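Local atomic coordinates of GDSL-like Lipase (Parabacteroides distasonis, PDB entry 3P94), a protein that probably hydrolyses ester bonds as a serine hydrolase of the GDSL (SGNH) family, perhaps acting on lysophospholipids. Residues V64-D69 and V104-L109; A82-I87 and Y126-R131; W146-A151 and L156-Y161; M165-E168 and L172-N175. One frame throughout, in Å; residues are numbered along the deposited sequence. Where two conformers were deposited one is given.

Contact 1: residues V64-D69 and V104-L109; sequences VRFRQD and VSMAEL
Phe66 of helix 59-71 receives Met106 (selenomethionine) of helix 96-112 over one face of its ring. The evidence is geometric: Met106 CB stands 4.1 Å from the ring centroid of Phe66, only 21° off the normal, which is a CH-pi contact displaced toward the rim. Met106 CG lies 3.8 Å from Phe66 CD1, and Met106 SE makes a Met-aromatic contact by an oblique approach, 4.7 Å from the same centroid. The far end of the ring reaches the backbone, with Phe66 CE2 3.5 Å from Met106 O. Leu109 adds a second apolar touch, its CB 4.2 Å from Phe66 CD2. At the margin Arg67 crosses Leu109 at about a right angle, and Leu109 CD2 meets the guanidinium at its edge, near its plane, 4.1 Å from Arg67 NH2.

The first torsion of Phe66 (chi1 -153°) carries CG away from the backbone N and sends the ring across to the neighbouring helix. The axes of the segments 64-69 and 104-109 come within 10.6 Å and run roughly parallel, with a signed crossing angle of -28°. Behind Phe66, the buried Arg65 and Asp69 form a salt bridge (NH1 to OD2, 2.8 Å) within helix 59-71, and Arg65 also bonds Gln57 OE1 and the carbonyl of Arg52.

With no hydrogen bond across it, this joint between helices depends on dispersion and shape, while the buried charges of Arg65 and Asp69 are probably balanced within their own helix.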
loop_
_atom_site.group_PDB
_atom_site.type_symbol
_atom_site.label_atom_id
_atom_site.label_comp_id
_atom_site.label_asym_id
_atom_site.label_seq_id
_atom_site.Cartn_x
_atom_site.Cartn_y
_atom_site.Cartn_z
ATOM N N VAL A 64 1.462 2.458 -13.074
ATOM C CA VAL A 64 0.710 2.519 -14.334
ATOM C C VAL A 64 -0.812 2.746 -14.053
ATOM O O VAL A 64 -1.445 3.554 -14.728
ATOM C CB VAL A 64 0.982 1.264 -15.203
ATOM C CG1 VAL A 64 -0.004 1.149 -16.370
ATOM C CG2 VAL A 64 2.416 1.288 -15.725
ATOM N N ARG A 65 -1.365 2.077 -13.041
ATOM C CA ARG A 65 -2.776 2.178 -12.628
ATOM C C ARG A 65 -3.091 3.506 -11.890
ATOM O O ARG A 65 -4.259 3.892 -11.782
ATOM C CB ARG A 65 -3.072 0.985 -11.696
ATOM C CG ARG A 65 -4.517 0.810 -11.337
ATOM C CD ARG A 65 -4.797 -0.552 -10.778
ATOM N NE ARG A 65 -4.060 -0.897 -9.549
ATOM C CZ ARG A 65 -4.476 -0.642 -8.311
ATOM N NH1 ARG A 65 -5.560 0.094 -8.105
ATOM N NH2 ARG A 65 -3.802 -1.106 -7.271
ATOM N N PHE A 66 -2.047 4.183 -11.364
ATOM C CA PHE A 66 -2.116 5.401 -10.553
ATOM C C PHE A 66 -2.988 6.503 -11.144
ATOM O O PHE A 66 -3.725 7.146 -10.401
ATOM C CB PHE A 66 -0.701 5.960 -10.294
ATOM C CG PHE A 66 -0.576 6.765 -9.023
ATOM C CD1 PHE A 66 -0.523 6.132 -7.781
ATOM C CD2 PHE A 66 -0.485 8.148 -9.066
ATOM C CE1 PHE A 66 -0.409 6.873 -6.603
ATOM C CE2 PHE A 66 -0.365 8.889 -7.885
ATOM C CZ PHE A 66 -0.324 8.245 -6.665
ATOM N N ARG A 67 -2.893 6.744 -12.460
ATOM C CA ARG A 67 -3.670 7.803 -13.111
ATOM C C ARG A 67 -5.205 7.539 -13.011
ATOM O O ARG A 67 -5.940 8.446 -12.642
ATOM C CB ARG A 67 -3.218 7.979 -14.566
ATOM C CG ARG A 67 -3.990 9.038 -15.351
ATOM C CD ARG A 67 -3.163 9.620 -16.495
ATOM N NE ARG A 67 -1.892 10.162 -16.015
ATOM C CZ ARG A 67 -1.741 11.358 -15.452
ATOM N NH1 ARG A 67 -2.772 12.187 -15.349
ATOM N NH2 ARG A 67 -0.552 11.738 -14.996
ATOM N N GLN A 68 -5.665 6.310 -13.310
ATOM C CA GLN A 68 -7.089 5.954 -13.287
ATOM C C GLN A 68 -7.647 5.830 -11.866
ATOM O O GLN A 68 -8.732 6.330 -11.584
ATOM C CB GLN A 68 -7.322 4.629 -14.047
ATOM C CG GLN A 68 -8.799 4.174 -14.061
ATOM C CD GLN A 68 -9.019 2.775 -14.563
ATOM O OE1 GLN A 68 -9.235 2.561 -15.759
ATOM N NE2 GLN A 68 -9.025 1.805 -13.649
ATOM N N ASP A 69 -6.925 5.135 -10.996
ATOM C CA ASP A 69 -7.412 4.843 -9.661
ATOM C C ASP A 69 -7.049 5.846 -8.580
ATOM O O ASP A 69 -7.555 5.708 -7.470
ATOM C CB ASP A 69 -6.975 3.420 -9.286
ATOM C CG ASP A 69 -7.768 2.336 -10.034
ATOM O OD1 ASP A 69 -8.728 2.686 -10.759
ATOM O OD2 ASP A 69 -7.439 1.143 -9.874
ATOM N N VAL A 104 8.636 6.728 -5.534
ATOM C CA VAL A 104 9.014 8.150 -5.721
ATOM C C VAL A 104 8.237 8.738 -6.924
ATOM O O VAL A 104 7.730 9.858 -6.837
ATOM C CB VAL A 104 10.546 8.343 -5.884
ATOM C CG1 VAL A 104 10.908 9.797 -6.210
ATOM C CG2 VAL A 104 11.289 7.880 -4.635
ATOM N N SER A 105 8.120 7.974 -8.023
ATOM C CA SER A 105 7.375 8.429 -9.202
ATOM C C SER A 105 5.884 8.600 -8.865
ATOM O O SER A 105 5.298 9.587 -9.294
ATOM C CB SER A 105 7.573 7.470 -10.362
ATOM O OG SER A 105 8.857 7.685 -10.918
HETATM N N MSE A 106 5.286 7.685 -8.048
HETATM C CA MSE A 106 3.887 7.841 -7.592
HETATM C C MSE A 106 3.747 9.121 -6.746
HETATM O O MSE A 106 2.806 9.895 -6.962
HETATM C CB MSE A 106 3.404 6.629 -6.789
HETATM C CG MSE A 106 3.183 5.372 -7.642
HETATM SE SE MSE A 106 2.347 3.957 -6.563
HETATM C CE MSE A 106 3.838 2.726 -6.536
ATOM N N ALA A 107 4.701 9.368 -5.821
ATOM C CA ALA A 107 4.698 10.560 -4.962
ATOM C C ALA A 107 4.772 11.832 -5.800
ATOM O O ALA A 107 4.024 12.774 -5.543
ATOM C CB ALA A 107 5.861 10.508 -3.964
ATOM N N GLU A 108 5.638 11.846 -6.826
ATOM C CA GLU A 108 5.819 13.012 -7.695
ATOM C C GLU A 108 4.581 13.259 -8.570
ATOM O O GLU A 108 4.216 14.419 -8.776
ATOM C CB GLU A 108 7.085 12.868 -8.543
ATOM C CG GLU A 108 8.359 13.008 -7.715
ATOM C CD GLU A 108 9.678 13.059 -8.464
ATOM O OE1 GLU A 108 9.700 12.788 -9.686
ATOM O OE2 GLU A 108 10.697 13.388 -7.821
ATOM N N LEU A 109 3.918 12.190 -9.051
ATOM C CA LEU A 109 2.683 12.323 -9.840
ATOM C C LEU A 109 1.555 12.878 -8.975
ATOM O O LEU A 109 0.794 13.730 -9.438
ATOM C CB LEU A 109 2.254 10.975 -10.468
ATOM C CG LEU A 109 3.047 10.499 -11.679
ATOM C CD1 LEU A 109 2.617 9.098 -12.068
ATOM C CD2 LEU A 109 2.896 11.450 -12.884
#

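Contact 2: residues A82-I87 and Y126-R131; sequences AGINDI and YDFPWR
The backbones of the short helix 84-87, holding Ile84 and Ile87, and of the loop 126-131, holding Phe128 and Trp130, stay well apart, Asn85 CA and Phe128 CA being the nearest CA pair at 9.7 Å, with a type I beta turn running from Phe128 to Arg131. Gly83 to Asp86 spell the Gly-X-Asn-Asp signature of SGNH hydrolases, the block whose asparagine contributes to the oxyanion hole in relatives. Gly83 is the N-cap of the helix, with a positive phi (125°), and its O accepts from Ile87 N.

Two isoleucines meet the edge of the Phe128 ring near its plane. Ile84 offers CG1 at 3.6 Å from Phe128 CE1, and Ile87 offers CG2 at 4.0 Å from Phe128 CZ. With CG1 of Ile84 opposite its backbone N (chi1 -162°), the ethyl branch extends to the ring, and Ile84 CD1 also comes within 3.6 Å of Phe128 CZ. Val140 of helix 137-153 touches both isoleucines.

Inside the turn, the indole of Trp130, in one of its two conformers, has Phe128 CB 3.9 Å above its plane, over the centre. Asn85 donates through ND2 to the carbonyl of Gln57, while in that same Trp130 conformer its OD1 approaches the indole obliquely, 3.9 Å from Trp130 CZ2.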
loop_
_atom_site.group_PDB
_atom_site.type_symbol
_atom_site.label_atom_id
_atom_site.label_comp_id
_atom_site.label_asym_id
_atom_site.label_seq_id
_atom_site.Cartn_x
_atom_site.Cartn_y
_atom_site.Cartn_z
ATOM N N ALA A 82 2.719 -0.365 -0.442
ATOM C CA ALA A 82 3.187 -1.148 -1.582
ATOM C C ALA A 82 4.664 -1.515 -1.475
ATOM O O ALA A 82 5.424 -0.832 -0.799
ATOM C CB ALA A 82 2.967 -0.339 -2.858
ATOM N N GLY A 83 5.047 -2.573 -2.183
ATOM C CA GLY A 83 6.430 -3.027 -2.237
ATOM C C GLY A 83 6.669 -4.476 -1.865
ATOM O O GLY A 83 7.666 -5.051 -2.315
ATOM N N ILE A 84 5.785 -5.083 -1.037
ATOM C CA ILE A 84 5.993 -6.470 -0.611
ATOM C C ILE A 84 5.951 -7.448 -1.804
ATOM O O ILE A 84 6.747 -8.388 -1.832
ATOM C CB ILE A 84 5.052 -6.924 0.551
ATOM C CG1 ILE A 84 5.591 -8.191 1.242
ATOM C CG2 ILE A 84 3.606 -7.163 0.094
ATOM C CD1 ILE A 84 6.949 -8.074 1.912
ATOM N N ASN A 85 5.060 -7.226 -2.786
ATOM C CA ASN A 85 4.986 -8.152 -3.928
ATOM C C ASN A 85 6.182 -7.957 -4.876
ATOM O O ASN A 85 6.557 -8.900 -5.560
ATOM C CB ASN A 85 3.658 -8.052 -4.646
ATOM C CG ASN A 85 2.522 -8.531 -3.768
ATOM O OD1 ASN A 85 2.589 -9.570 -3.098
ATOM N ND2 ASN A 85 1.466 -7.777 -3.728
ATOM N N ASP A 86 6.825 -6.774 -4.845
ATOM C CA ASP A 86 8.070 -6.529 -5.590
ATOM C C ASP A 86 9.202 -7.351 -4.964
ATOM O O ASP A 86 10.029 -7.907 -5.682
ATOM C CB ASP A 86 8.457 -5.046 -5.541
ATOM C CG ASP A 86 7.484 -4.092 -6.177
ATOM O OD1 ASP A 86 6.397 -3.874 -5.589
ATOM O OD2 ASP A 86 7.815 -3.539 -7.255
ATOM N N ILE A 87 9.224 -7.422 -3.612
ATOM C CA ILE A 87 10.217 -8.200 -2.842
ATOM C C ILE A 87 9.987 -9.703 -3.131
ATOM O O ILE A 87 10.952 -10.462 -3.248
ATOM C CB ILE A 87 10.173 -7.832 -1.315
ATOM C CG1 ILE A 87 10.611 -6.354 -1.109
ATOM C CG2 ILE A 87 11.064 -8.778 -0.464
ATOM C CD1 ILE A 87 10.393 -5.752 0.308
ATOM N N TYR A 126 8.517 -12.474 7.344
ATOM C CA TYR A 126 9.679 -13.338 7.552
ATOM C C TYR A 126 9.863 -14.304 6.378
ATOM O O TYR A 126 10.994 -14.691 6.076
ATOM C CB TYR A 126 9.527 -14.116 8.869
ATOM C CG TYR A 126 10.705 -15.009 9.188
ATOM C CD1 TYR A 126 11.918 -14.472 9.611
ATOM C CD2 TYR A 126 10.596 -16.396 9.109
ATOM C CE1 TYR A 126 12.999 -15.291 9.927
ATOM C CE2 TYR A 126 11.667 -17.224 9.423
ATOM C CZ TYR A 126 12.868 -16.668 9.833
ATOM O OH TYR A 126 13.932 -17.475 10.138
ATOM N N ASP A 127 8.750 -14.711 5.734
ATOM C CA ASP A 127 8.767 -15.652 4.608
ATOM C C ASP A 127 7.473 -15.575 3.804
ATOM O O ASP A 127 6.416 -15.224 4.351
ATOM C CB ASP A 127 8.973 -17.089 5.138
ATOM C CG ASP A 127 9.249 -18.128 4.069
ATOM O OD1 ASP A 127 10.204 -17.932 3.288
ATOM O OD2 ASP A 127 8.507 -19.142 4.013
ATOM N N PHE A 128 7.561 -15.887 2.507
ATOM C CA PHE A 128 6.409 -15.932 1.610
ATOM C C PHE A 128 6.037 -17.389 1.390
ATOM O O PHE A 128 6.790 -18.096 0.725
ATOM C CB PHE A 128 6.711 -15.241 0.271
ATOM C CG PHE A 128 7.192 -13.826 0.352
ATOM C CD1 PHE A 128 6.414 -12.853 0.945
ATOM C CD2 PHE A 128 8.392 -13.454 -0.235
ATOM C CE1 PHE A 128 6.849 -11.544 0.998
ATOM C CE2 PHE A 128 8.825 -12.142 -0.195
ATOM C CZ PHE A 128 8.041 -11.188 0.407
ATOM N N PRO A 129 4.942 -17.907 1.972
ATOM C CA PRO A 129 4.619 -19.333 1.767
ATOM C C PRO A 129 4.476 -19.709 0.280
ATOM O O PRO A 129 4.842 -20.820 -0.102
ATOM C CB PRO A 129 3.298 -19.503 2.521
ATOM C CG PRO A 129 3.294 -18.393 3.539
ATOM C CD PRO A 129 3.939 -17.242 2.832
ATOM N N TRP A 130 3.980 -18.746 -0.539
ATOM C CA TRP A 130 3.748 -18.863 -1.985
ATOM C C TRP A 130 5.054 -18.705 -2.798
ATOM O O TRP A 130 5.093 -19.102 -3.965
ATOM C CB TRP A 130 2.672 -17.854 -2.462
ATOM C CG TRP A 130 3.111 -16.421 -2.602
ATOM C CD1 TRP A 130 3.604 -15.820 -3.724
ATOM C CD2 TRP A 130 3.021 -15.393 -1.605
ATOM N NE1 TRP A 130 3.873 -14.494 -3.473
ATOM C CE2 TRP A 130 3.518 -14.202 -2.181
ATOM C CE3 TRP A 130 2.587 -15.367 -0.267
ATOM C CZ2 TRP A 130 3.594 -13.000 -1.467
ATOM C CZ3 TRP A 130 2.652 -14.174 0.435
ATOM C CH2 TRP A 130 3.147 -13.007 -0.163
ATOM N N ARG A 131 6.117 -18.119 -2.195
ATOM C CA ARG A 131 7.431 -17.925 -2.835
ATOM C C ARG A 131 8.539 -18.203 -1.776
ATOM O O ARG A 131 9.141 -17.267 -1.250
ATOM C CB ARG A 131 7.535 -16.516 -3.450
ATOM C CG ARG A 131 8.656 -16.370 -4.490
ATOM C CD ARG A 131 8.159 -16.456 -5.927
ATOM N NE ARG A 131 7.226 -15.372 -6.240
ATOM C CZ ARG A 131 6.223 -15.465 -7.105
ATOM N NH1 ARG A 131 6.011 -16.594 -7.770
ATOM N NH2 ARG A 131 5.419 -14.433 -7.309
#

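Contact 3: residues W146-A151 and L156-Y161; sequences WIKEYA and LTYVDY
The Tyr158 ring takes Lys148 over one face and Ile147 at its edge. Lys148 CB sits 3.8 Å from the ring centroid of Tyr158, just 7° off the normal, a CH-pi contact above the middle of the ring, and Lys148 CG follows at 3.7 Å from Tyr158 CD2. Near the ring plane, Ile147 CG2 touches Tyr158 CE1 at 3.7 Å. A second ring, that of Tyr150, is approached obliquely by Leu156, whose CD1 lies 3.7 Å from Tyr150 CE2.

The aliphatic part of Lys148 does this work; its ammonium continues past the ring to a salt bridge with Asp152 on the same helix. Extension of Tyr158 opposite its backbone N (chi1 -180°) aims the ring at the helix, where it crosses the lysine chain at about a right angle. Further along the helix, Ala151 meets the strand with a small side chain, its CB 4.1 Å from Tyr158 CB.

One hydrogen bond joins the segments: Leu156 N donates to Ala151 O over 2.8 Å, with an N-H...O angle of 159°. It ties the last turns of the helix to the chain as it reverses. The axis of 146-151 and that of strand 157-159 run roughly antiparallel and approach to 8.1 Å, and Thr157 and Val159 pair with strand 116-120. This is the closing half of a beta-alpha-beta crossover at one border of the parallel sheet, in keeping with the flavodoxin-like fold.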
loop_
_atom_site.group_PDB
_atom_site.type_symbol
_atom_site.label_atom_id
_atom_site.label_comp_id
_atom_site.label_asym_id
_atom_site.label_seq_id
_atom_site.Cartn_x
_atom_site.Cartn_y
_atom_site.Cartn_z
ATOM N N TRP A 146 14.382 3.765 3.332
ATOM C CA TRP A 146 14.361 4.667 2.174
ATOM C C TRP A 146 13.050 5.447 2.098
ATOM O O TRP A 146 13.088 6.663 1.873
ATOM C CB TRP A 146 14.584 3.892 0.874
ATOM C CG TRP A 146 15.970 3.335 0.724
ATOM C CD1 TRP A 146 17.121 3.807 1.293
ATOM C CD2 TRP A 146 16.348 2.208 -0.072
ATOM N NE1 TRP A 146 18.191 3.054 0.890
ATOM C CE2 TRP A 146 17.744 2.055 0.056
ATOM C CE3 TRP A 146 15.639 1.312 -0.887
ATOM C CZ2 TRP A 146 18.446 1.043 -0.604
ATOM C CZ3 TRP A 146 16.337 0.315 -1.543
ATOM C CH2 TRP A 146 17.725 0.203 -1.420
ATOM N N ILE A 147 11.905 4.754 2.291
ATOM C CA ILE A 147 10.575 5.381 2.270
ATOM C C ILE A 147 10.496 6.459 3.358
ATOM O O ILE A 147 10.090 7.585 3.062
ATOM C CB ILE A 147 9.434 4.342 2.436
ATOM C CG1 ILE A 147 9.392 3.341 1.257
ATOM C CG2 ILE A 147 8.060 5.048 2.604
ATOM C CD1 ILE A 147 8.466 2.077 1.541
ATOM N N LYS A 148 10.879 6.106 4.606
ATOM C CA LYS A 148 10.841 7.033 5.744
ATOM C C LYS A 148 11.732 8.263 5.516
ATOM O O LYS A 148 11.297 9.383 5.794
ATOM C CB LYS A 148 11.237 6.330 7.049
ATOM C CG LYS A 148 10.881 7.176 8.280
ATOM C CD LYS A 148 11.393 6.565 9.580
ATOM C CE LYS A 148 10.861 7.317 10.782
ATOM N NZ LYS A 148 11.272 8.755 10.783
ATOM N N GLU A 149 12.968 8.057 5.026
ATOM C CA GLU A 149 13.914 9.141 4.752
ATOM C C GLU A 149 13.368 10.071 3.654
ATOM O O GLU A 149 13.454 11.294 3.801
ATOM C CB GLU A 149 15.279 8.569 4.367
ATOM C CG GLU A 149 16.180 8.325 5.569
ATOM C CD GLU A 149 17.256 7.264 5.428
ATOM O OE1 GLU A 149 17.670 6.966 4.284
ATOM O OE2 GLU A 149 17.695 6.735 6.475
ATOM N N TYR A 150 12.764 9.503 2.592
ATOM C CA TYR A 150 12.126 10.271 1.517
ATOM C C TYR A 150 10.933 11.089 2.064
ATOM O O TYR A 150 10.816 12.277 1.754
ATOM C CB TYR A 150 11.664 9.357 0.362
ATOM C CG TYR A 150 11.005 10.120 -0.771
ATOM C CD1 TYR A 150 11.766 10.774 -1.734
ATOM C CD2 TYR A 150 9.619 10.228 -0.852
ATOM C CE1 TYR A 150 11.166 11.504 -2.758
ATOM C CE2 TYR A 150 9.008 10.975 -1.861
ATOM C CZ TYR A 150 9.783 11.603 -2.817
ATOM O OH TYR A 150 9.162 12.349 -3.799
ATOM N N ALA A 151 10.053 10.447 2.861
ATOM C CA ALA A 151 8.878 11.098 3.442
ATOM C C ALA A 151 9.289 12.274 4.338
ATOM O O ALA A 151 8.724 13.361 4.192
ATOM C CB ALA A 151 8.057 10.085 4.233
ATOM N N LEU A 156 6.260 14.604 3.854
ATOM C CA LEU A 156 5.172 13.639 3.701
ATOM C C LEU A 156 4.991 12.858 4.998
ATOM O O LEU A 156 5.961 12.642 5.726
ATOM C CB LEU A 156 5.429 12.676 2.519
ATOM C CG LEU A 156 5.843 13.278 1.163
ATOM C CD1 LEU A 156 6.157 12.177 0.164
ATOM C CD2 LEU A 156 4.771 14.220 0.604
ATOM N N THR A 157 3.756 12.448 5.296
ATOM C CA THR A 157 3.442 11.671 6.496
ATOM C C THR A 157 3.896 10.209 6.290
ATOM O O THR A 157 3.647 9.637 5.222
ATOM C CB THR A 157 1.925 11.760 6.789
ATOM O OG1 THR A 157 1.586 13.122 7.043
ATOM C CG2 THR A 157 1.493 10.891 7.974
ATOM N N TYR A 158 4.561 9.620 7.309
ATOM C CA TYR A 158 4.988 8.218 7.276
ATOM C C TYR A 158 4.189 7.439 8.327
ATOM O O TYR A 158 4.151 7.836 9.492
ATOM C CB TYR A 158 6.507 8.088 7.502
ATOM C CG TYR A 158 7.029 6.662 7.479
ATOM C CD1 TYR A 158 7.201 5.979 6.277
ATOM C CD2 TYR A 158 7.410 6.017 8.658
ATOM C CE1 TYR A 158 7.701 4.675 6.249
ATOM C CE2 TYR A 158 7.925 4.722 8.642
ATOM C CZ TYR A 158 8.074 4.057 7.436
ATOM O OH TYR A 158 8.601 2.790 7.423
ATOM N N VAL A 159 3.510 6.372 7.901
ATOM C CA VAL A 159 2.680 5.527 8.761
ATOM C C VAL A 159 3.504 4.295 9.117
ATOM O O VAL A 159 3.755 3.447 8.250
ATOM C CB VAL A 159 1.328 5.179 8.068
ATOM C CG1 VAL A 159 0.516 4.184 8.878
ATOM C CG2 VAL A 159 0.509 6.432 7.807
ATOM N N ASP A 160 3.937 4.203 10.385
ATOM C CA ASP A 160 4.782 3.099 10.814
ATOM C C ASP A 160 3.977 1.909 11.373
ATOM O O ASP A 160 3.955 1.642 12.590
ATOM C CB ASP A 160 5.840 3.574 11.818
ATOM C CG ASP A 160 6.992 2.603 12.049
ATOM O OD1 ASP A 160 7.009 1.528 11.406
ATOM O OD2 ASP A 160 7.886 2.930 12.843
ATOM N N TYR A 161 3.397 1.131 10.452
ATOM C CA TYR A 161 2.726 -0.116 10.816
ATOM C C TYR A 161 3.733 -1.134 11.339
ATOM O O TYR A 161 3.432 -1.884 12.266
ATOM C CB TYR A 161 2.054 -0.749 9.585
ATOM C CG TYR A 161 0.908 -0.012 8.936
ATOM C CD1 TYR A 161 -0.088 0.581 9.705
ATOM C CD2 TYR A 161 0.724 -0.055 7.557
ATOM C CE1 TYR A 161 -1.198 1.179 9.110
ATOM C CE2 TYR A 161 -0.384 0.530 6.954
ATOM C CZ TYR A 161 -1.344 1.144 7.734
ATOM O OH TYR A 161 -2.430 1.719 7.134
#

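Contact 4: residues M165-E168 and L172-N175; sequences MKDE and LPAN
Met165 (selenomethionine) meets Leu172 at both ends of its side chain. Its CB lies 3.7 Å from Leu172 CD2. From there CG leads away from the carbonyl carbon, SE carries the chain onward, and a bend at the last torsion (chi3 83°) returns the methyl CE to within 3.8 Å of Leu172 CD2. One leucine methyl is thus touched by the first and last carbons of the same side chain. Leu123, Leu176 and, from helix 185-202, Ile190 and Met191 also pack against Met165, which is buried.

The closest approach is of the carbonyl Met165 O to the ring atom Pro173 CD, 3.3 Å. Pro173 has no N-H to offer, and no direct hydrogen bond links the two segments.

Asp167 supplies the polar part. Its OD1 accepts from the backbone N of both Arg169 and Gly171, the first being the bond of an Asx turn. Its OD2 faces the other segment, 3.8 Å from Pro173 N. A water donates to Asp167 OD2 at 2.6 Å and, weakly, to Leu172 O at 3.4 Å, so it links the segments only loosely.

The aspartate therefore holds the intervening bend with one oxygen and the water with the other, beside the Met165-Leu172 apolar contact. The result is a loop containing an Asx turn at Asp167, between helices 161-165 and 185-202; it leads to the Asp-x-x-His block characteristic of SGNH hydrolases, which probably supplies the acid and base of the catalytic triad.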
loop_
_atom_site.group_PDB
_atom_site.type_symbol
_atom_site.label_atom_id
_atom_site.label_comp_id
_atom_site.label_asym_id
_atom_site.label_seq_id
_atom_site.Cartn_x
_atom_site.Cartn_y
_atom_site.Cartn_z
HETATM N N MSE A 165 3.754 -3.817 14.648
HETATM C CA MSE A 165 3.316 -5.198 14.409
HETATM C C MSE A 165 4.429 -6.261 14.389
HETATM O O MSE A 165 4.108 -7.451 14.465
HETATM C CB MSE A 165 2.573 -5.258 13.058
HETATM C CG MSE A 165 1.335 -4.373 13.008
HETATM SE SE MSE A 165 0.654 -4.189 11.199
HETATM C CE MSE A 165 -0.388 -5.835 11.134
ATOM N N LYS A 166 5.711 -5.863 14.258
ATOM C CA LYS A 166 6.810 -6.835 14.126
ATOM C C LYS A 166 7.033 -7.691 15.381
ATOM O O LYS A 166 6.771 -7.243 16.493
ATOM C CB LYS A 166 8.127 -6.129 13.746
ATOM C CG LYS A 166 8.657 -5.151 14.799
ATOM C CD LYS A 166 9.907 -4.438 14.344
ATOM C CE LYS A 166 10.431 -3.519 15.418
ATOM N NZ LYS A 166 11.647 -2.791 14.962
ATOM N N ASP A 167 7.521 -8.935 15.175
ATOM C CA ASP A 167 7.935 -9.842 16.247
ATOM C C ASP A 167 9.472 -9.790 16.308
ATOM O O ASP A 167 10.075 -8.961 15.611
ATOM C CB ASP A 167 7.381 -11.276 16.055
ATOM C CG ASP A 167 7.777 -11.988 14.768
ATOM O OD1 ASP A 167 8.739 -11.537 14.102
ATOM O OD2 ASP A 167 7.143 -13.009 14.442
ATOM N N GLU A 168 10.091 -10.677 17.118
ATOM C CA GLU A 168 11.544 -10.748 17.333
ATOM C C GLU A 168 12.352 -11.073 16.054
ATOM O O GLU A 168 13.543 -10.766 15.999
ATOM C CB GLU A 168 11.866 -11.784 18.421
ATOM C CG GLU A 168 11.446 -11.368 19.821
ATOM C CD GLU A 168 12.442 -10.494 20.557
ATOM O OE1 GLU A 168 12.502 -9.278 20.261
ATOM O OE2 GLU A 168 13.150 -11.022 21.443
ATOM N N LEU A 172 5.565 -11.205 11.018
ATOM C CA LEU A 172 4.271 -10.988 11.668
ATOM C C LEU A 172 3.947 -12.170 12.589
ATOM O O LEU A 172 4.061 -13.311 12.159
ATOM C CB LEU A 172 3.135 -10.798 10.643
ATOM C CG LEU A 172 2.987 -9.425 10.015
ATOM C CD1 LEU A 172 2.053 -9.475 8.838
ATOM C CD2 LEU A 172 2.474 -8.404 11.021
ATOM N N PRO A 173 3.530 -11.943 13.846
ATOM C CA PRO A 173 3.170 -13.092 14.699
ATOM C C PRO A 173 1.835 -13.706 14.261
ATOM O O PRO A 173 1.047 -13.033 13.591
ATOM C CB PRO A 173 3.106 -12.492 16.107
ATOM C CG PRO A 173 2.854 -11.038 15.903
ATOM C CD PRO A 173 3.338 -10.651 14.541
ATOM N N ALA A 174 1.599 -14.977 14.624
ATOM C CA ALA A 174 0.412 -15.767 14.261
ATOM C C ALA A 174 -0.922 -15.077 14.581
ATOM O O ALA A 174 -1.855 -15.210 13.795
ATOM C CB ALA A 174 0.454 -17.116 14.949
ATOM N N ASN A 175 -1.014 -14.319 15.696
ATOM C CA ASN A 175 -2.255 -13.621 16.064
ATOM C C ASN A 175 -2.555 -12.455 15.119
ATOM O O ASN A 175 -3.723 -12.096 14.961
ATOM C CB ASN A 175 -2.211 -13.127 17.512
ATOM C CG ASN A 175 -1.158 -12.087 17.793
ATOM O OD1 ASN A 175 0.031 -12.314 17.594
ATOM N ND2 ASN A 175 -1.567 -10.944 18.328
HETATM O O HOH W 1 7.337 -14.235 12.119
#

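How the contacts relate
From the N terminus, the first loop opens on helix 59-71 and closes on helix 96-112 at contact 1, enclosing strand 75-81 and the signature segment 82-87. Contact 2 starts inside that loop and ends beyond it, at 126-131, so the two cross: one joins neighbouring helices, the other ties the short helix 84-87, after strand 75-81, to the loop after strand 116-120. Contacts 3 and 4 then follow in series as short closures, one turning helix 137-153 into strand 157-159, the other folding the loop after helix 161-165. Tyr150 of contact 3 packs on Val104 and Ala107 of contact 1, whereas the centres of contacts 1 and 4 lie about 31 Å apart.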